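Local coordinates for suppressor protein MPT5 (PDB 5BZ1), which binds a specific sequence in the 3'-untranslated regions of target mRNAs through its Pumilio RNA-binding domain and negatively regulates expression of HO, at residues A[162-165]-A[169-172]. Sequence-based numbering, arbitrary orientation.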
ATOM      1  N   ASP A 162       1.448  10.978  10.624  1.00 30.63           N
ATOM      2  CA  ASP A 162       0.584  11.874  11.394  1.00 33.40           C
ATOM      3  C   ASP A 162      -0.789  12.062  10.744  1.00 33.56           C
ATOM      4  O   ASP A 162      -1.817  12.049  11.419  1.00 38.12           O
ATOM      5  CB  ASP A 162       1.249  13.241  11.585  1.00 40.05           C
ATOM      6  CG  ASP A 162       2.420  13.197  12.552  1.00 45.07           C
ATOM      7  OD1 ASP A 162       2.627  12.149  13.200  1.00 42.82           O
ATOM      8  OD2 ASP A 162       3.127  14.223  12.668  1.00 48.14           O
ATOM      9  N   ALA A 163      -0.796  12.241   9.427  1.00 27.86           N
ATOM     10  CA  ALA A 163      -2.039  12.431   8.685  1.00 34.18           C
ATOM     11  C   ALA A 163      -2.924  11.187   8.728  1.00 34.45           C
ATOM     12  O   ALA A 163      -4.143  11.282   8.871  1.00 34.65           O
ATOM     13  CB  ALA A 163      -1.736  12.803   7.253  1.00 31.00           C
ATOM     14  N   ILE A 164      -2.298  10.024   8.590  1.00 33.41           N
ATOM     15  CA  ILE A 164      -3.011   8.752   8.549  1.00 30.18           C
ATOM     16  C   ILE A 164      -3.703   8.418   9.867  1.00 29.85           C
ATOM     17  O   ILE A 164      -4.866   8.009   9.874  1.00 34.30           O
ATOM     18  CB  ILE A 164      -2.060   7.601   8.165  1.00 31.94           C
ATOM     19  CG1 ILE A 164      -1.606   7.758   6.717  1.00 31.28           C
ATOM     20  CG2 ILE A 164      -2.730   6.247   8.347  1.00 36.21           C
ATOM     21  CD1 ILE A 164      -0.536   6.787   6.312  1.00 25.73           C
ATOM     22  N   VAL A 165      -2.991   8.591  10.978  1.00 27.47           N
ATOM     23  CA  VAL A 165      -3.514   8.180  12.282  1.00 35.31           C
ATOM     24  C   VAL A 165      -4.438   9.212  12.929  1.00 39.14           C
ATOM     25  O   VAL A 165      -5.032   8.947  13.975  1.00 43.32           O
ATOM     26  CB  VAL A 165      -2.385   7.818  13.276  1.00 35.49           C
ATOM     27  CG1 VAL A 165      -1.437   6.805  12.660  1.00 32.66           C
ATOM     28  CG2 VAL A 165      -1.623   9.072  13.705  1.00 29.60           C
ATOM     29  N   ASN A 169      -8.951   9.227   9.610  1.00 37.08           N
ATOM     30  CA  ASN A 169      -8.326   9.346   8.298  1.00 32.82           C
ATOM     31  C   ASN A 169      -7.919   7.995   7.700  1.00 33.55           C
ATOM     32  O   ASN A 169      -7.760   7.877   6.486  1.00 29.97           O
ATOM     33  CB  ASN A 169      -7.116  10.287   8.353  1.00 30.14           C
ATOM     34  CG  ASN A 169      -7.504  11.732   8.636  1.00 33.01           C
ATOM     35  OD1 ASN A 169      -8.680  12.090   8.602  1.00 36.53           O
ATOM     36  ND2 ASN A 169      -6.509  12.570   8.900  1.00 31.96           N
ATOM     37  N   ILE A 170      -7.743   6.983   8.547  1.00 29.65           N
ATOM     38  CA  ILE A 170      -7.413   5.644   8.059  1.00 24.64           C
ATOM     39  C   ILE A 170      -8.502   5.130   7.111  1.00 25.08           C
ATOM     40  O   ILE A 170      -8.211   4.430   6.141  1.00 29.96           O
ATOM     41  CB  ILE A 170      -7.163   4.635   9.215  1.00 28.70           C
ATOM     42  CG1 ILE A 170      -6.638   3.305   8.671  1.00 29.00           C
ATOM     43  CG2 ILE A 170      -8.427   4.398  10.036  1.00 23.91           C
ATOM     44  CD1 ILE A 170      -5.318   3.430   7.933  1.00 34.37           C
ATOM     45  N   ILE A 171      -9.751   5.509   7.381  1.00 27.73           N
ATOM     46  CA  ILE A 171     -10.867   5.163   6.509  1.00 31.07           C
ATOM     47  C   ILE A 171     -10.765   5.924   5.183  1.00 32.77           C
ATOM     48  O   ILE A 171     -10.780   5.324   4.103  1.00 30.65           O
ATOM     49  CB  ILE A 171     -12.217   5.485   7.171  1.00 35.70           C
ATOM     50  CG1 ILE A 171     -12.380   4.704   8.474  1.00 35.45           C
ATOM     51  CG2 ILE A 171     -13.371   5.166   6.222  1.00 35.56           C
ATOM     52  CD1 ILE A 171     -12.685   3.237   8.255  1.00 40.36           C
ATOM     53  N   THR A 172     -10.663   7.247   5.281  1.00 27.62           N
ATOM     54  CA  THR A 172     -10.581   8.127   4.116  1.00 32.88           C
ATOM     55  C   THR A 172      -9.521   7.652   3.119  1.00 29.56           C
ATOM     56  O   THR A 172      -9.719   7.712   1.906  1.00 32.53           O
ATOM     57  CB  THR A 172     -10.264   9.575   4.535  1.00 35.53           C
ATOM     58  OG1 THR A 172     -11.145   9.974   5.590  1.00 36.49           O
ATOM     59  CG2 THR A 172     -10.416  10.530   3.350  1.00 36.40           C
TER
HETATM   60  O   HOH W   1      -7.130   7.275  11.209  1.00 35.21           O
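With CG turned anti to its own carbonyl carbon (chi1 -67°) and OD1 nearly eclipsing CA (chi2 -11°), which turns ND2 away from its own backbone, N169 sends ND2 to the carbonyl oxygen of A163. The bond joins two consecutive helices, 158-165 and 169-174, at the start of Pumilio repeat 5 of the curved alpha-helical PUF scaffold. ND2 lies 2.7 Å from A163 O, the N-H points at it almost straight (165°), and the acceptor lies practically in the amide plane of N169, while the donor sits in the carbonyl plane of A163. This short, well-directed bond occupies a carbonyl near the end of the first helix, and it gives the asparagine a preferred amide orientation. Asparagine suits the place because one methylene is enough to carry its NH2 to that carbonyl; its side chain also touches I129 and V133 of helix 129-137. The small A163 probably lets its helix pack closely on the same neighbour, with its methyl against V132.

On another side of the junction the isoleucines meet. I170 has CG1 anti to its backbone N, and the bend after it places CD1 against the CG2 branch of I164, 3.8 Å away, the two side chains meeting at a slant. Branched aliphatic groups fill this buried place well: both also touch L183 of helix 179-189, so the pair belongs to the hydrophobic core of repeat 5, with I170 also reaching F205 of repeat 6.

The backbone turn between the helices is bridged by one water. I164 O and I170 N approach to 3.3 Å at an angle too poor for a direct bond; instead the water donates to I164 O at 2.7 Å and accepts from I170 N, also at 2.7 Å.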